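Local coordinates for lipoprotein (Mycoplasma mycoides subsp. capri, PDB 7ADK) that probably acts as a protease of the mycoplasma DUF31 family, a group within peptidase clan PA, the clan of the chymotrypsin-like fold, at residues Asn468-Val473 against Ile582-Ser587; Lys594-Ser599 against Val763-Asn768. All blocks are in the same frame, centred on the assembly; numbering follows the deposited sequence.

Contact 1 of 2, residues Asn468-Val473 against Ile582-Ser587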
ATOM      1  N   ASN B 468     -11.186 -15.631   0.779  1.00 62.86           N
ATOM      2  CA  ASN B 468     -11.534 -17.048   0.805  1.00 62.86           C
ATOM      3  C   ASN B 468     -11.310 -17.683   2.180  1.00 62.86           C
ATOM      4  O   ASN B 468     -10.393 -17.324   2.916  1.00 62.86           O
ATOM      5  CB  ASN B 468     -10.977 -17.869  -0.377  1.00 62.86           C
ATOM      6  CG  ASN B 468      -9.551 -17.667  -0.835  1.00 62.86           C
ATOM      7  OD1 ASN B 468      -8.600 -17.775  -0.084  1.00 62.86           O
ATOM      8  ND2 ASN B 468      -9.340 -17.454  -2.106  1.00 62.86           N
ATOM      9  N   SER B 469     -12.172 -18.637   2.529  1.00 66.51           N
ATOM     10  CA  SER B 469     -12.204 -19.316   3.823  1.00 66.51           C
ATOM     11  C   SER B 469     -10.908 -20.034   4.211  1.00 66.51           C
ATOM     12  O   SER B 469     -10.636 -20.260   5.384  1.00 66.51           O
ATOM     13  CB  SER B 469     -13.372 -20.292   3.820  1.00 66.51           C
ATOM     14  OG  SER B 469     -13.133 -21.409   2.999  1.00 66.51           O
ATOM     15  N   GLU B 470     -10.097 -20.379   3.225  1.00 69.65           N
ATOM     16  CA  GLU B 470      -8.835 -21.098   3.319  1.00 69.65           C
ATOM     17  C   GLU B 470      -7.724 -20.331   4.061  1.00 69.65           C
ATOM     18  O   GLU B 470      -6.806 -20.954   4.593  1.00 69.65           O
ATOM     19  CB  GLU B 470      -8.405 -21.441   1.883  1.00 69.65           C
ATOM     20  CG  GLU B 470      -9.354 -22.395   1.136  1.00 69.65           C
ATOM     21  CD  GLU B 470     -10.494 -21.718   0.350  1.00 69.65           C
ATOM     22  OE1 GLU B 470     -10.429 -21.692  -0.896  1.00 69.65           O
ATOM     23  OE2 GLU B 470     -11.476 -21.236   0.956  1.00 69.65           O
ATOM     24  N   VAL B 471      -7.833 -19.001   4.133  1.00 64.61           N
ATOM     25  CA  VAL B 471      -6.871 -18.032   4.704  1.00 64.61           C
ATOM     26  C   VAL B 471      -6.682 -18.138   6.226  1.00 64.61           C
ATOM     27  O   VAL B 471      -7.561 -18.609   6.940  1.00 64.61           O
ATOM     28  CB  VAL B 471      -7.362 -16.630   4.315  1.00 64.61           C
ATOM     29  CG1 VAL B 471      -6.754 -15.439   5.035  1.00 64.61           C
ATOM     30  CG2 VAL B 471      -7.151 -16.385   2.830  1.00 64.61           C
ATOM     31  N   LYS B 472      -5.540 -17.663   6.744  1.00 67.88           N
ATOM     32  CA  LYS B 472      -5.094 -17.830   8.142  1.00 67.88           C
ATOM     33  C   LYS B 472      -4.864 -16.497   8.869  1.00 67.88           C
ATOM     34  O   LYS B 472      -4.447 -15.505   8.274  1.00 67.88           O
ATOM     35  CB  LYS B 472      -3.837 -18.717   8.180  1.00 67.88           C
ATOM     36  CG  LYS B 472      -4.144 -20.149   7.730  1.00 67.88           C
ATOM     37  CD  LYS B 472      -2.893 -21.019   7.660  1.00 67.88           C
ATOM     38  CE  LYS B 472      -3.273 -22.388   7.086  1.00 67.88           C
ATOM     39  NZ  LYS B 472      -2.083 -23.169   6.692  1.00 67.88           N
ATOM     40  N   VAL B 473      -5.145 -16.479  10.169  1.00 65.61           N
ATOM     41  CA  VAL B 473      -4.997 -15.300  11.041  1.00 65.61           C
ATOM     42  C   VAL B 473      -3.532 -14.901  11.219  1.00 65.61           C
ATOM     43  O   VAL B 473      -2.619 -15.710  11.072  1.00 65.61           O
ATOM     44  CB  VAL B 473      -5.698 -15.488  12.399  1.00 65.61           C
ATOM     45  CG1 VAL B 473      -7.183 -15.759  12.212  1.00 65.61           C
ATOM     46  CG2 VAL B 473      -5.105 -16.595  13.260  1.00 65.61           C
ATOM     47  N   ILE B 582     -18.590 -19.525  -3.929  1.00 63.55           N
ATOM     48  CA  ILE B 582     -19.002 -18.114  -3.860  1.00 63.55           C
ATOM     49  C   ILE B 582     -19.255 -17.678  -2.412  1.00 63.55           C
ATOM     50  O   ILE B 582     -18.689 -16.700  -1.925  1.00 63.55           O
ATOM     51  CB  ILE B 582     -20.256 -17.875  -4.745  1.00 63.55           C
ATOM     52  CG1 ILE B 582     -19.875 -17.924  -6.232  1.00 63.55           C
ATOM     53  CG2 ILE B 582     -20.902 -16.519  -4.459  1.00 63.55           C
ATOM     54  CD1 ILE B 582     -21.046 -18.130  -7.191  1.00 63.55           C
ATOM     55  N   THR B 583     -20.105 -18.422  -1.693  1.00 61.61           N
ATOM     56  CA  THR B 583     -20.614 -18.065  -0.360  1.00 61.61           C
ATOM     57  C   THR B 583     -19.717 -18.523   0.795  1.00 61.61           C
ATOM     58  O   THR B 583     -20.196 -18.586   1.924  1.00 61.61           O
ATOM     59  CB  THR B 583     -22.061 -18.541  -0.140  1.00 61.61           C
ATOM     60  OG1 THR B 583     -22.157 -19.946  -0.140  1.00 61.61           O
ATOM     61  CG2 THR B 583     -22.986 -17.963  -1.207  1.00 61.61           C
ATOM     62  N   ASN B 584     -18.454 -18.891   0.543  1.00 62.27           N
ATOM     63  CA  ASN B 584     -17.511 -19.453   1.524  1.00 62.27           C
ATOM     64  C   ASN B 584     -18.137 -20.567   2.387  1.00 62.27           C
ATOM     65  O   ASN B 584     -17.846 -20.727   3.571  1.00 62.27           O
ATOM     66  CB  ASN B 584     -16.898 -18.323   2.350  1.00 62.27           C
ATOM     67  CG  ASN B 584     -15.690 -17.643   1.745  1.00 62.27           C
ATOM     68  OD1 ASN B 584     -14.797 -18.266   1.222  1.00 62.27           O
ATOM     69  ND2 ASN B 584     -15.560 -16.353   1.899  1.00 62.27           N
ATOM     70  N   ASN B 585     -19.037 -21.328   1.779  1.00 67.41           N
ATOM     71  CA  ASN B 585     -19.803 -22.429   2.341  1.00 67.41           C
ATOM     72  C   ASN B 585     -20.598 -22.101   3.625  1.00 67.41           C
ATOM     73  O   ASN B 585     -20.664 -22.916   4.539  1.00 67.41           O
ATOM     74  CB  ASN B 585     -18.900 -23.662   2.434  1.00 67.41           C
ATOM     75  CG  ASN B 585     -19.676 -24.956   2.412  1.00 67.41           C
ATOM     76  OD1 ASN B 585     -20.882 -25.023   2.253  1.00 67.41           O
ATOM     77  ND2 ASN B 585     -19.007 -26.061   2.547  1.00 67.41           N
ATOM     78  N   TYR B 586     -21.231 -20.927   3.691  1.00 63.58           N
ATOM     79  CA  TYR B 586     -22.073 -20.508   4.836  1.00 63.58           C
ATOM     80  C   TYR B 586     -23.203 -21.491   5.195  1.00 63.58           C
ATOM     81  O   TYR B 586     -23.618 -21.583   6.352  1.00 63.58           O
ATOM     82  CB  TYR B 586     -22.658 -19.119   4.523  1.00 63.58           C
ATOM     83  CG  TYR B 586     -23.493 -18.525   5.637  1.00 63.58           C
ATOM     84  CD1 TYR B 586     -22.892 -18.134   6.846  1.00 63.58           C
ATOM     85  CD2 TYR B 586     -24.860 -18.246   5.445  1.00 63.58           C
ATOM     86  CE1 TYR B 586     -23.641 -17.485   7.843  1.00 63.58           C
ATOM     87  CE2 TYR B 586     -25.618 -17.608   6.447  1.00 63.58           C
ATOM     88  CZ  TYR B 586     -24.999 -17.229   7.651  1.00 63.58           C
ATOM     89  OH  TYR B 586     -25.674 -16.584   8.633  1.00 63.58           O
ATOM     90  N   SER B 587     -23.688 -22.279   4.245  1.00 66.46           N
ATOM     91  CA  SER B 587     -24.633 -23.374   4.496  1.00 66.46           C
ATOM     92  C   SER B 587     -24.094 -24.414   5.475  1.00 66.46           C
ATOM     93  O   SER B 587     -24.764 -24.759   6.444  1.00 66.46           O
ATOM     94  CB  SER B 587     -24.991 -24.063   3.182  1.00 66.46           C
ATOM     95  OG  SER B 587     -25.933 -25.089   3.367  1.00 66.46           O
TER

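Contact 2 of 2, residues Lys594-Ser599 against Val763-Asn768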
ATOM      1  N   LYS B 594     -26.033 -14.410  14.507  1.00 64.67           N
ATOM      2  CA  LYS B 594     -27.016 -14.118  15.554  1.00 64.67           C
ATOM      3  C   LYS B 594     -27.109 -12.598  15.706  1.00 64.67           C
ATOM      4  O   LYS B 594     -26.268 -11.890  15.174  1.00 64.67           O
ATOM      5  CB  LYS B 594     -26.552 -14.798  16.850  1.00 64.67           C
ATOM      6  CG  LYS B 594     -26.633 -16.327  16.838  1.00 64.67           C
ATOM      7  CD  LYS B 594     -25.827 -16.969  17.969  1.00 64.67           C
ATOM      8  CE  LYS B 594     -24.328 -16.832  17.722  1.00 64.67           C
ATOM      9  NZ  LYS B 594     -23.507 -17.473  18.757  1.00 64.67           N
ATOM     10  N   PHE B 595     -28.085 -12.084  16.438  1.00 64.21           N
ATOM     11  CA  PHE B 595     -28.268 -10.643  16.651  1.00 64.21           C
ATOM     12  C   PHE B 595     -28.193 -10.300  18.133  1.00 64.21           C
ATOM     13  O   PHE B 595     -28.590 -11.100  18.978  1.00 64.21           O
ATOM     14  CB  PHE B 595     -29.580 -10.171  16.020  1.00 64.21           C
ATOM     15  CG  PHE B 595     -29.511 -10.095  14.516  1.00 64.21           C
ATOM     16  CD1 PHE B 595     -29.092  -8.906  13.903  1.00 64.21           C
ATOM     17  CD2 PHE B 595     -29.784 -11.223  13.729  1.00 64.21           C
ATOM     18  CE1 PHE B 595     -28.953  -8.839  12.514  1.00 64.21           C
ATOM     19  CE2 PHE B 595     -29.638 -11.155  12.341  1.00 64.21           C
ATOM     20  CZ  PHE B 595     -29.238  -9.960  11.729  1.00 64.21           C
ATOM     21  N   PHE B 596     -27.647  -9.145  18.490  1.00 70.15           N
ATOM     22  CA  PHE B 596     -27.426  -8.794  19.891  1.00 70.15           C
ATOM     23  C   PHE B 596     -28.729  -8.395  20.601  1.00 70.15           C
ATOM     24  O   PHE B 596     -29.259  -7.306  20.373  1.00 70.15           O
ATOM     25  CB  PHE B 596     -26.365  -7.704  19.960  1.00 70.15           C
ATOM     26  CG  PHE B 596     -25.882  -7.444  21.365  1.00 70.15           C
ATOM     27  CD1 PHE B 596     -24.901  -8.272  21.932  1.00 70.15           C
ATOM     28  CD2 PHE B 596     -26.395  -6.370  22.102  1.00 70.15           C
ATOM     29  CE1 PHE B 596     -24.426  -8.012  23.220  1.00 70.15           C
ATOM     30  CE2 PHE B 596     -25.897  -6.095  23.378  1.00 70.15           C
ATOM     31  CZ  PHE B 596     -24.912  -6.917  23.938  1.00 70.15           C
ATOM     32  N   SER B 597     -29.277  -9.283  21.439  1.00 76.73           N
ATOM     33  CA  SER B 597     -30.609  -9.127  22.035  1.00 76.73           C
ATOM     34  C   SER B 597     -30.655  -8.251  23.288  1.00 76.73           C
ATOM     35  O   SER B 597     -31.701  -7.680  23.583  1.00 76.73           O
ATOM     36  CB  SER B 597     -31.156 -10.508  22.336  1.00 76.73           C
ATOM     37  OG  SER B 597     -30.277 -11.183  23.197  1.00 76.73           O
ATOM     38  N   ASP B 598     -29.553  -8.119  24.025  1.00 78.35           N
ATOM     39  CA  ASP B 598     -29.467  -7.244  25.193  1.00 78.35           C
ATOM     40  C   ASP B 598     -29.649  -5.764  24.816  1.00 78.35           C
ATOM     41  O   ASP B 598     -29.143  -5.289  23.801  1.00 78.35           O
ATOM     42  CB  ASP B 598     -28.141  -7.421  25.954  1.00 78.35           C
ATOM     43  CG  ASP B 598     -27.746  -8.826  26.407  1.00 78.35           C
ATOM     44  OD1 ASP B 598     -28.598  -9.733  26.404  1.00 78.35           O
ATOM     45  OD2 ASP B 598     -26.582  -9.001  26.838  1.00 78.35           O
ATOM     46  N   SER B 599     -30.329  -5.003  25.670  1.00 71.93           N
ATOM     47  CA  SER B 599     -30.368  -3.545  25.613  1.00 71.93           C
ATOM     48  C   SER B 599     -29.003  -2.960  25.960  1.00 71.93           C
ATOM     49  O   SER B 599     -28.573  -3.087  27.100  1.00 71.93           O
ATOM     50  CB  SER B 599     -31.381  -3.071  26.640  1.00 71.93           C
ATOM     51  OG  SER B 599     -31.399  -1.666  26.744  1.00 71.93           O
ATOM     52  N   VAL B 763     -20.789  -4.085  12.660  1.00 57.45           N
ATOM     53  CA  VAL B 763     -20.250  -4.206  14.001  1.00 57.45           C
ATOM     54  C   VAL B 763     -20.818  -5.469  14.621  1.00 57.45           C
ATOM     55  O   VAL B 763     -22.031  -5.670  14.609  1.00 57.45           O
ATOM     56  CB  VAL B 763     -20.660  -2.976  14.824  1.00 57.45           C
ATOM     57  CG1 VAL B 763     -20.104  -2.977  16.236  1.00 57.45           C
ATOM     58  CG2 VAL B 763     -20.297  -1.664  14.134  1.00 57.45           C
ATOM     59  N   ARG B 764     -19.983  -6.309  15.216  1.00 59.01           N
ATOM     60  CA  ARG B 764     -20.398  -7.522  15.926  1.00 59.01           C
ATOM     61  C   ARG B 764     -19.809  -7.575  17.308  1.00 59.01           C
ATOM     62  O   ARG B 764     -18.949  -6.787  17.644  1.00 59.01           O
ATOM     63  CB  ARG B 764     -19.970  -8.777  15.166  1.00 59.01           C
ATOM     64  CG  ARG B 764     -20.277  -8.666  13.692  1.00 59.01           C
ATOM     65  CD  ARG B 764     -20.117 -10.005  13.020  1.00 59.01           C
ATOM     66  NE  ARG B 764     -20.272  -9.831  11.582  1.00 59.01           N
ATOM     67  CZ  ARG B 764     -20.461 -10.749  10.684  1.00 59.01           C
ATOM     68  NH1 ARG B 764     -20.466 -11.998  10.966  1.00 59.01           N
ATOM     69  NH2 ARG B 764     -20.652 -10.389   9.469  1.00 59.01           N
ATOM     70  N   THR B 765     -20.227  -8.546  18.088  1.00 64.93           N
ATOM     71  CA  THR B 765     -19.573  -8.890  19.348  1.00 64.93           C
ATOM     72  C   THR B 765     -19.235 -10.374  19.435  1.00 64.93           C
ATOM     73  O   THR B 765     -19.589 -11.149  18.551  1.00 64.93           O
ATOM     74  CB  THR B 765     -20.343  -8.332  20.536  1.00 64.93           C
ATOM     75  OG1 THR B 765     -19.491  -8.274  21.647  1.00 64.93           O
ATOM     76  CG2 THR B 765     -21.573  -9.128  20.898  1.00 64.93           C
ATOM     77  N   LYS B 766     -18.490 -10.740  20.484  1.00 71.96           N
ATOM     78  CA  LYS B 766     -17.603 -11.909  20.636  1.00 71.96           C
ATOM     79  C   LYS B 766     -18.038 -13.224  19.999  1.00 71.96           C
ATOM     80  O   LYS B 766     -17.203 -13.885  19.386  1.00 71.96           O
ATOM     81  CB  LYS B 766     -17.407 -12.184  22.128  1.00 71.96           C
ATOM     82  CG  LYS B 766     -16.556 -11.136  22.846  1.00 71.96           C
ATOM     83  CD  LYS B 766     -16.377 -11.442  24.336  1.00 71.96           C
ATOM     84  CE  LYS B 766     -15.784 -12.827  24.630  1.00 71.96           C
ATOM     85  NZ  LYS B 766     -15.608 -13.074  26.075  1.00 71.96           N
ATOM     86  N   ASP B 767     -19.292 -13.636  20.169  1.00 70.35           N
ATOM     87  CA  ASP B 767     -19.770 -14.946  19.713  1.00 70.35           C
ATOM     88  C   ASP B 767     -20.485 -14.891  18.354  1.00 70.35           C
ATOM     89  O   ASP B 767     -21.393 -15.678  18.077  1.00 70.35           O
ATOM     90  CB  ASP B 767     -20.567 -15.656  20.808  1.00 70.35           C
ATOM     91  CG  ASP B 767     -21.947 -15.062  21.072  1.00 70.35           C
ATOM     92  OD1 ASP B 767     -22.051 -13.851  21.357  1.00 70.35           O
ATOM     93  OD2 ASP B 767     -22.945 -15.824  21.028  1.00 70.35           O
ATOM     94  N   ASN B 768     -20.069 -13.954  17.500  1.00 68.14           N
ATOM     95  CA  ASN B 768     -20.641 -13.679  16.186  1.00 68.14           C
ATOM     96  C   ASN B 768     -22.093 -13.176  16.262  1.00 68.14           C
ATOM     97  O   ASN B 768     -22.980 -13.632  15.537  1.00 68.14           O
ATOM     98  CB  ASN B 768     -20.375 -14.856  15.225  1.00 68.14           C
ATOM     99  CG  ASN B 768     -20.327 -14.464  13.774  1.00 68.14           C
ATOM    100  OD1 ASN B 768     -20.226 -13.300  13.423  1.00 68.14           O
ATOM    101  ND2 ASN B 768     -20.379 -15.402  12.865  1.00 68.14           N
TER

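Contact 1 of 2, residues Asn468-Val473 against Ile582-Ser587
The type I beta turn from Asn-468 to Val-471, at the end of strand 461-467, meets the chain leaving helix 575-582 through Asn-584. The link is one side-chain-to-backbone hydrogen bond: Ser-469 N gives its hydrogen to Asn-584 OD1 at 3.0 Å. It is noticeably bent, with 137° at the hydrogen, and the nitrogen stands 55° above the plane of the carboxamide. The other end of the same amide is used too, as Asn-584 ND2 donates to Leu-467 O, so the group spans the backbone of Leu-467 and Ser-469, which is consistent with this orientation of the amide. Around Asn-584 OD1 sit Asn-468 CA, 3.5 Å from that oxygen, and Ser-469 CB, 3.6 Å from it. Ser-469 OG lies between its backbone N and carbonyl carbon (chi1 72°), where it donates to Glu-470 OE2 at 2.6 Å on the anti side of the carboxylate. Glu-470 OE1 in turn forms a salt bridge with Lys-581, a second tie to helix 575-582. Inside the turn Val-471 N bonds to Asn-468 O at 3.3 Å. The chain leaves the helix at Thr-583; Asn-584 and Asn-585 then take left-handed backbone conformations, and the CB of Asn-584 points toward the turn. The arrangement is a beta turn and the strand end before it, held through one main-chain N-H and one C=O by the carboxamide of an asparagine just past a helix C-terminus.

Contact 2 of 2, residues Lys594-Ser599 against Val763-Asn768
Phe-596 lays one side of its ring, CD1 and CE1, against the methyl of Thr-765, with CD1 3.6 Å from Thr-765 CG2; the methyl comes at a slant to the ring. CG of Phe-596 is anti to the backbone N (chi1 -170°), which carries the ring across to strand 761-765, while Thr-765 OG1 bonds to Asp-630 O. At the exposed end of the contact, Lys-594 crosses Asp-767 at about a right angle. Its chain bends at chi3, and Lys-594 NZ reaches two acceptors of that one residue, lying 2.9 Å from Asp-767 O in the plane of that carbonyl. Lys-594 NZ is also 2.9 Å from Asp-767 OD2 in a salt bridge, 42° above the carboxylate plane. OD2 also pairs with Lys-769, so one carboxylate oxygen has two ammonium partners, which probably stabilise its charge. The acceptors belong to the tight turn of the beta hairpin joining strands 761-765 and 769-778. Strand 594-595 runs parallel to the second of these, and a weak backbone bond from Lys-594 N to Asn-768 O, 3.3 Å long, lies at the start of that pairing. Asn-768, with a left-handed backbone, is steadied by Arg-764 from its own hairpin: Arg-764 NH1 donates to Asn-768 OD1 at 2.8 Å, on a lone pair, with the oxygen almost in the guanidinium plane. Arg-764 NE turns instead to Ser-762 OG.

In the fold
Contact 1 and contact 2 lie in series along the chain and share the run that leaves the end of helix 575-582: residues 582-587 belong to the first, residues 594-599 to the second. Their centres are 21 Å apart and their nearest atoms about 6 Å, without touching. Contact 1 ties this run to a turn of the antiparallel sheet containing strand 461-467, whereas contact 2 joins it to a hairpin of the mixed sheet. Tyr-586 helps span the interval, its OH bonding to Met-429 O and Val-593 N. The connection is consistent with the two-barrel plan of clan PA. A Gly-Ala-Ser-Gly sequence, resembling the serine motif of such peptidases, runs into strand 761-765 of contact 2.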